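Long-range contact in Non-reducing end alpha-L-arabinofuranosidase BoGH43B (Bacteroides ovatus, PDB 5JOZ), which removes terminal non-reducing alpha-L-arabinofuranosyl residues from xyloglucan side chains, turning 'S' units into 'X' units: residues 247-259 and 266-278. Residues are numbered along the deposited sequence; the frame is centred on the assembly and turned at random.
Sequences GSWWAVCLGIRPV and LGRETFLAPVTWD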
loop_
_atom_site.group_PDB
_atom_site.type_symbol
_atom_site.label_atom_id
_atom_site.label_comp_id
_atom_site.label_asym_id
_atom_site.label_seq_id
_atom_site.Cartn_x
_atom_site.Cartn_y
_atom_site.Cartn_z
ATOM N N GLY A 247 -23.605 -16.259 -8.101
ATOM C CA GLY A 247 -23.427 -15.875 -9.500
ATOM C C GLY A 247 -23.166 -14.397 -9.798
ATOM O O GLY A 247 -22.746 -14.078 -10.908
ATOM N N SER A 248 -23.383 -13.509 -8.828
ATOM C CA SER A 248 -23.195 -12.073 -9.022
ATOM C C SER A 248 -21.714 -11.674 -8.990
ATOM O O SER A 248 -20.855 -12.400 -8.470
ATOM C CB SER A 248 -23.998 -11.260 -7.987
ATOM O OG SER A 248 -23.481 -11.426 -6.671
ATOM N N TRP A 249 -21.439 -10.500 -9.541
ATOM C CA TRP A 249 -20.077 -10.026 -9.773
ATOM C C TRP A 249 -19.804 -8.695 -9.048
ATOM O O TRP A 249 -20.653 -7.777 -9.023
ATOM C CB TRP A 249 -19.837 -9.865 -11.275
ATOM C CG TRP A 249 -19.741 -11.163 -12.026
ATOM C CD1 TRP A 249 -20.782 -11.947 -12.460
ATOM C CD2 TRP A 249 -18.542 -11.818 -12.454
ATOM N NE1 TRP A 249 -20.295 -13.046 -13.130
ATOM C CE2 TRP A 249 -18.926 -12.988 -13.143
ATOM C CE3 TRP A 249 -17.179 -11.533 -12.314
ATOM C CZ2 TRP A 249 -17.993 -13.884 -13.676
ATOM C CZ3 TRP A 249 -16.256 -12.420 -12.846
ATOM C CH2 TRP A 249 -16.668 -13.586 -13.514
ATOM N N TRP A 250 -18.614 -8.636 -8.453
ATOM C CA TRP A 250 -18.067 -7.457 -7.814
ATOM C C TRP A 250 -16.680 -7.172 -8.377
ATOM O O TRP A 250 -15.984 -8.083 -8.871
ATOM C CB TRP A 250 -18.033 -7.650 -6.296
ATOM C CG TRP A 250 -19.416 -7.640 -5.735
ATOM C CD1 TRP A 250 -20.297 -8.687 -5.688
ATOM C CD2 TRP A 250 -20.107 -6.513 -5.206
ATOM N NE1 TRP A 250 -21.490 -8.278 -5.128
ATOM C CE2 TRP A 250 -21.397 -6.948 -4.824
ATOM C CE3 TRP A 250 -19.755 -5.179 -4.991
ATOM C CZ2 TRP A 250 -22.334 -6.090 -4.263
ATOM C CZ3 TRP A 250 -20.682 -4.332 -4.418
ATOM C CH2 TRP A 250 -21.957 -4.787 -4.063
ATOM N N ALA A 251 -16.312 -5.894 -8.345
ATOM C CA ALA A 251 -15.001 -5.426 -8.747
ATOM C C ALA A 251 -14.341 -4.734 -7.568
ATOM O O ALA A 251 -14.992 -3.989 -6.837
ATOM C CB ALA A 251 -15.123 -4.461 -9.910
ATOM N N VAL A 252 -13.053 -4.991 -7.371
ATOM C CA VAL A 252 -12.239 -4.101 -6.553
ATOM C C VAL A 252 -11.388 -3.287 -7.513
ATOM O O VAL A 252 -11.094 -3.739 -8.614
ATOM C CB VAL A 252 -11.395 -4.829 -5.488
ATOM C CG1 VAL A 252 -12.316 -5.507 -4.489
ATOM C CG2 VAL A 252 -10.409 -5.824 -6.128
ATOM N N CYS A 253 -11.053 -2.071 -7.103
ATOM C CA CYS A 253 -10.226 -1.160 -7.892
ATOM C C CYS A 253 -9.609 -0.130 -6.955
ATOM O O CYS A 253 -9.988 -0.050 -5.772
ATOM C CB CYS A 253 -11.068 -0.437 -8.934
ATOM S SG CYS A 253 -12.139 0.831 -8.208
ATOM N N LEU A 254 -8.678 0.654 -7.491
ATOM C CA LEU A 254 -8.024 1.705 -6.739
ATOM C C LEU A 254 -8.649 3.040 -7.071
ATOM O O LEU A 254 -9.295 3.192 -8.095
ATOM C CB LEU A 254 -6.514 1.753 -7.026
ATOM C CG LEU A 254 -5.948 2.212 -8.383
ATOM C CD1 LEU A 254 -6.138 3.697 -8.685
ATOM C CD2 LEU A 254 -4.478 1.841 -8.458
ATOM N N GLY A 255 -8.424 4.007 -6.197
ATOM C CA GLY A 255 -8.829 5.389 -6.428
ATOM C C GLY A 255 -8.185 6.310 -5.412
ATOM O O GLY A 255 -7.449 5.859 -4.517
ATOM N N ILE A 256 -8.483 7.599 -5.529
ATOM C CA ILE A 256 -8.003 8.591 -4.561
ATOM C C ILE A 256 -9.179 9.368 -3.992
ATOM O O ILE A 256 -10.234 9.432 -4.627
ATOM C CB ILE A 256 -6.953 9.537 -5.178
ATOM C CG1 ILE A 256 -7.518 10.266 -6.406
ATOM C CG2 ILE A 256 -5.699 8.745 -5.550
ATOM C CD1 ILE A 256 -6.643 11.392 -6.917
ATOM N N ARG A 257 -8.988 9.915 -2.787
ATOM C CA ARG A 257 -9.957 10.795 -2.119
ATOM C C ARG A 257 -9.288 12.144 -1.990
ATOM O O ARG A 257 -8.560 12.355 -1.028
ATOM C CB ARG A 257 -10.284 10.299 -0.715
ATOM C CG ARG A 257 -11.172 9.065 -0.633
ATOM C CD ARG A 257 -10.799 8.234 0.591
ATOM N NE ARG A 257 -11.623 8.449 1.763
ATOM C CZ ARG A 257 -11.315 8.067 3.003
ATOM N NH1 ARG A 257 -10.179 7.444 3.293
ATOM N NH2 ARG A 257 -12.170 8.331 3.985
ATOM N N PRO A 258 -9.496 13.054 -2.965
ATOM C CA PRO A 258 -8.782 14.337 -2.876
ATOM C C PRO A 258 -9.335 15.272 -1.791
ATOM O O PRO A 258 -10.501 15.163 -1.417
ATOM C CB PRO A 258 -8.978 14.961 -4.272
ATOM C CG PRO A 258 -9.636 13.920 -5.122
ATOM C CD PRO A 258 -10.334 12.987 -4.182
ATOM N N VAL A 259 -8.484 16.166 -1.293
ATOM C CA VAL A 259 -8.894 17.223 -0.364
ATOM C C VAL A 259 -9.299 18.443 -1.206
ATOM O O VAL A 259 -8.530 18.880 -2.066
ATOM C CB VAL A 259 -7.751 17.623 0.603
ATOM C CG1 VAL A 259 -8.283 18.544 1.697
ATOM C CG2 VAL A 259 -7.071 16.398 1.223
ATOM N N LEU A 266 -3.113 10.485 1.482
ATOM C CA LEU A 266 -3.254 9.148 2.049
ATOM C C LEU A 266 -2.823 8.040 1.087
ATOM O O LEU A 266 -2.583 6.917 1.527
ATOM C CB LEU A 266 -4.692 8.882 2.495
ATOM C CG LEU A 266 -5.370 9.864 3.459
ATOM C CD1 LEU A 266 -6.685 9.268 3.940
ATOM C CD2 LEU A 266 -4.484 10.227 4.642
ATOM N N GLY A 267 -2.737 8.343 -0.209
ATOM C CA GLY A 267 -2.332 7.363 -1.214
ATOM C C GLY A 267 -3.531 6.826 -1.976
ATOM O O GLY A 267 -4.670 7.263 -1.767
ATOM N N ARG A 268 -3.283 5.890 -2.880
ATOM C CA ARG A 268 -4.372 5.262 -3.597
ATOM C C ARG A 268 -4.939 4.144 -2.685
ATOM O O ARG A 268 -4.207 3.328 -2.125
ATOM C CB ARG A 268 -3.915 4.778 -4.978
ATOM C CG ARG A 268 -3.433 5.914 -5.896
ATOM C CD ARG A 268 -2.647 5.405 -7.103
ATOM N NE ARG A 268 -1.388 4.734 -6.709
ATOM C CZ ARG A 268 -0.752 3.789 -7.410
ATOM N NH1 ARG A 268 -1.208 3.352 -8.586
ATOM N NH2 ARG A 268 0.364 3.263 -6.924
ATOM N N GLU A 269 -6.252 4.177 -2.505
ATOM C CA GLU A 269 -6.975 3.285 -1.612
ATOM C C GLU A 269 -7.799 2.289 -2.442
ATOM O O GLU A 269 -7.886 2.422 -3.660
ATOM C CB GLU A 269 -7.857 4.142 -0.695
ATOM C CG GLU A 269 -7.009 5.063 0.171
ATOM C CD GLU A 269 -7.796 6.106 0.941
ATOM O OE1 GLU A 269 -8.261 7.080 0.313
ATOM O OE2 GLU A 269 -7.903 5.977 2.185
ATOM N N THR A 270 -8.407 1.313 -1.767
ATOM C CA THR A 270 -9.124 0.224 -2.411
ATOM C C THR A 270 -10.629 0.386 -2.260
ATOM O O THR A 270 -11.127 0.608 -1.171
ATOM C CB THR A 270 -8.684 -1.129 -1.832
ATOM O OG1 THR A 270 -7.313 -1.356 -2.162
ATOM C CG2 THR A 270 -9.512 -2.281 -2.400
ATOM N N PHE A 271 -11.335 0.209 -3.370
ATOM C CA PHE A 271 -12.764 0.438 -3.482
ATOM C C PHE A 271 -13.458 -0.844 -3.940
ATOM O O PHE A 271 -12.818 -1.770 -4.454
ATOM C CB PHE A 271 -13.032 1.563 -4.488
ATOM C CG PHE A 271 -12.521 2.911 -4.045
ATOM C CD1 PHE A 271 -11.173 3.225 -4.137
ATOM C CD2 PHE A 271 -13.393 3.863 -3.526
ATOM C CE1 PHE A 271 -10.698 4.460 -3.719
ATOM C CE2 PHE A 271 -12.932 5.098 -3.107
ATOM C CZ PHE A 271 -11.579 5.403 -3.207
ATOM N N LEU A 272 -14.776 -0.869 -3.760
ATOM C CA LEU A 272 -15.623 -2.016 -4.102
ATOM C C LEU A 272 -16.826 -1.519 -4.886
ATOM O O LEU A 272 -17.482 -0.560 -4.459
ATOM C CB LEU A 272 -16.099 -2.706 -2.821
ATOM C CG LEU A 272 -16.946 -3.979 -2.949
ATOM C CD1 LEU A 272 -16.166 -5.077 -3.670
ATOM C CD2 LEU A 272 -17.349 -4.450 -1.564
ATOM N N ALA A 273 -17.119 -2.147 -6.025
ATOM C CA ALA A 273 -18.304 -1.785 -6.802
ATOM C C ALA A 273 -18.982 -3.007 -7.435
ATOM O O ALA A 273 -18.298 -3.927 -7.872
ATOM C CB ALA A 273 -17.937 -0.761 -7.866
ATOM N N PRO A 274 -20.330 -3.012 -7.489
ATOM C CA PRO A 274 -21.043 -4.089 -8.146
ATOM C C PRO A 274 -20.931 -3.957 -9.662
ATOM O O PRO A 274 -20.980 -2.850 -10.191
ATOM C CB PRO A 274 -22.487 -3.877 -7.688
ATOM C CG PRO A 274 -22.602 -2.397 -7.519
ATOM C CD PRO A 274 -21.243 -1.914 -7.103
ATOM N N VAL A 275 -20.756 -5.094 -10.329
ATOM C CA VAL A 275 -20.601 -5.171 -11.776
ATOM C C VAL A 275 -21.831 -5.871 -12.340
ATOM O O VAL A 275 -22.206 -6.941 -11.880
ATOM C CB VAL A 275 -19.330 -5.972 -12.142
ATOM C CG1 VAL A 275 -19.211 -6.178 -13.651
ATOM C CG2 VAL A 275 -18.102 -5.267 -11.596
ATOM N N THR A 276 -22.444 -5.266 -13.345
ATOM C CA THR A 276 -23.635 -5.817 -13.992
ATOM C C THR A 276 -23.328 -6.160 -15.440
ATOM O O THR A 276 -22.726 -5.369 -16.128
ATOM C CB THR A 276 -24.747 -4.777 -13.955
ATOM O OG1 THR A 276 -24.845 -4.276 -12.618
ATOM C CG2 THR A 276 -26.086 -5.387 -14.399
ATOM N N TRP A 277 -23.744 -7.339 -15.884
ATOM C CA TRP A 277 -23.576 -7.766 -17.277
ATOM C C TRP A 277 -24.830 -7.465 -18.068
ATOM O O TRP A 277 -25.924 -7.805 -17.630
ATOM C CB TRP A 277 -23.288 -9.261 -17.335
ATOM C CG TRP A 277 -22.006 -9.592 -16.665
ATOM C CD1 TRP A 277 -21.815 -9.810 -15.346
ATOM C CD2 TRP A 277 -20.722 -9.702 -17.281
ATOM N NE1 TRP A 277 -20.498 -10.079 -15.101
ATOM C CE2 TRP A 277 -19.800 -10.010 -16.266
ATOM C CE3 TRP A 277 -20.263 -9.581 -18.594
ATOM C CZ2 TRP A 277 -18.444 -10.207 -16.515
ATOM C CZ3 TRP A 277 -18.912 -9.771 -18.847
ATOM C CH2 TRP A 277 -18.014 -10.078 -17.809
ATOM N N ASP A 278 -24.675 -6.811 -19.219
ATOM C CA ASP A 278 -25.813 -6.520 -20.096
ATOM C C ASP A 278 -26.158 -7.750 -20.950
ATOM O O ASP A 278 -25.470 -8.779 -20.896
ATOM C CB ASP A 278 -25.574 -5.254 -20.940
ATOM C CG ASP A 278 -24.589 -5.450 -22.093
ATOM O OD1 ASP A 278 -24.077 -6.562 -22.331
ATOM O OD2 ASP A 278 -24.320 -4.449 -22.785
HETATM O O HOH W 1 -23.470 -9.314 -11.135
HETATM O O HOH W 2 -6.753 8.973 -1.068
HETATM O O HOH W 3 -5.944 11.237 0.066
#
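With CG turned away from the carbonyl carbon and set beside the backbone N in both W249 (chi1 -71°) and W277 (chi1 -63°), the two indoles meet edge to face: NE1 of W277 stands 3.2 Å from W249 CD1, over the five-membered ring, with the planes 68° apart. On the other face of the sheet W250 lies across P274, whose CB makes a CH-pi contact 3.8 Å from the centroid of the six-membered ring of W250, while L272 CG packs 3.7 Å from W250 CE3. The antiparallel strands 249-256 and 269-277 pair along their length; A251 and A273 exchange two backbone hydrogen bonds, as do C253 with F271 and G255 with E269. They are the two inner strands of a four-stranded blade of the five-bladed beta-propeller characteristic of family 43 glycoside hydrolases, with strand 234-243 flanking 249-256. L254, near the probable proton acceptor D16, packs its CD2 against NH1 of R268, whose NH2 is hydrogen-bonded to F476 O. F271 extends its ring to G255, with CE1 3.4 Å from G255 CA, where a side chain would collide with it. Just beyond strand 249-256, R257 NH1 makes a salt bridge to E269 OE2 (2.9 Å), approaching on the syn side of the carboxylate, and G12 N also donates to this oxygen. A leucine in place of R257 would probably leave the buried E269 carboxylate without its charged mate across the pair. A water joins E269 OE1 to R257 N and G267 O; at the tryptophan end another links W249 N with V275 O.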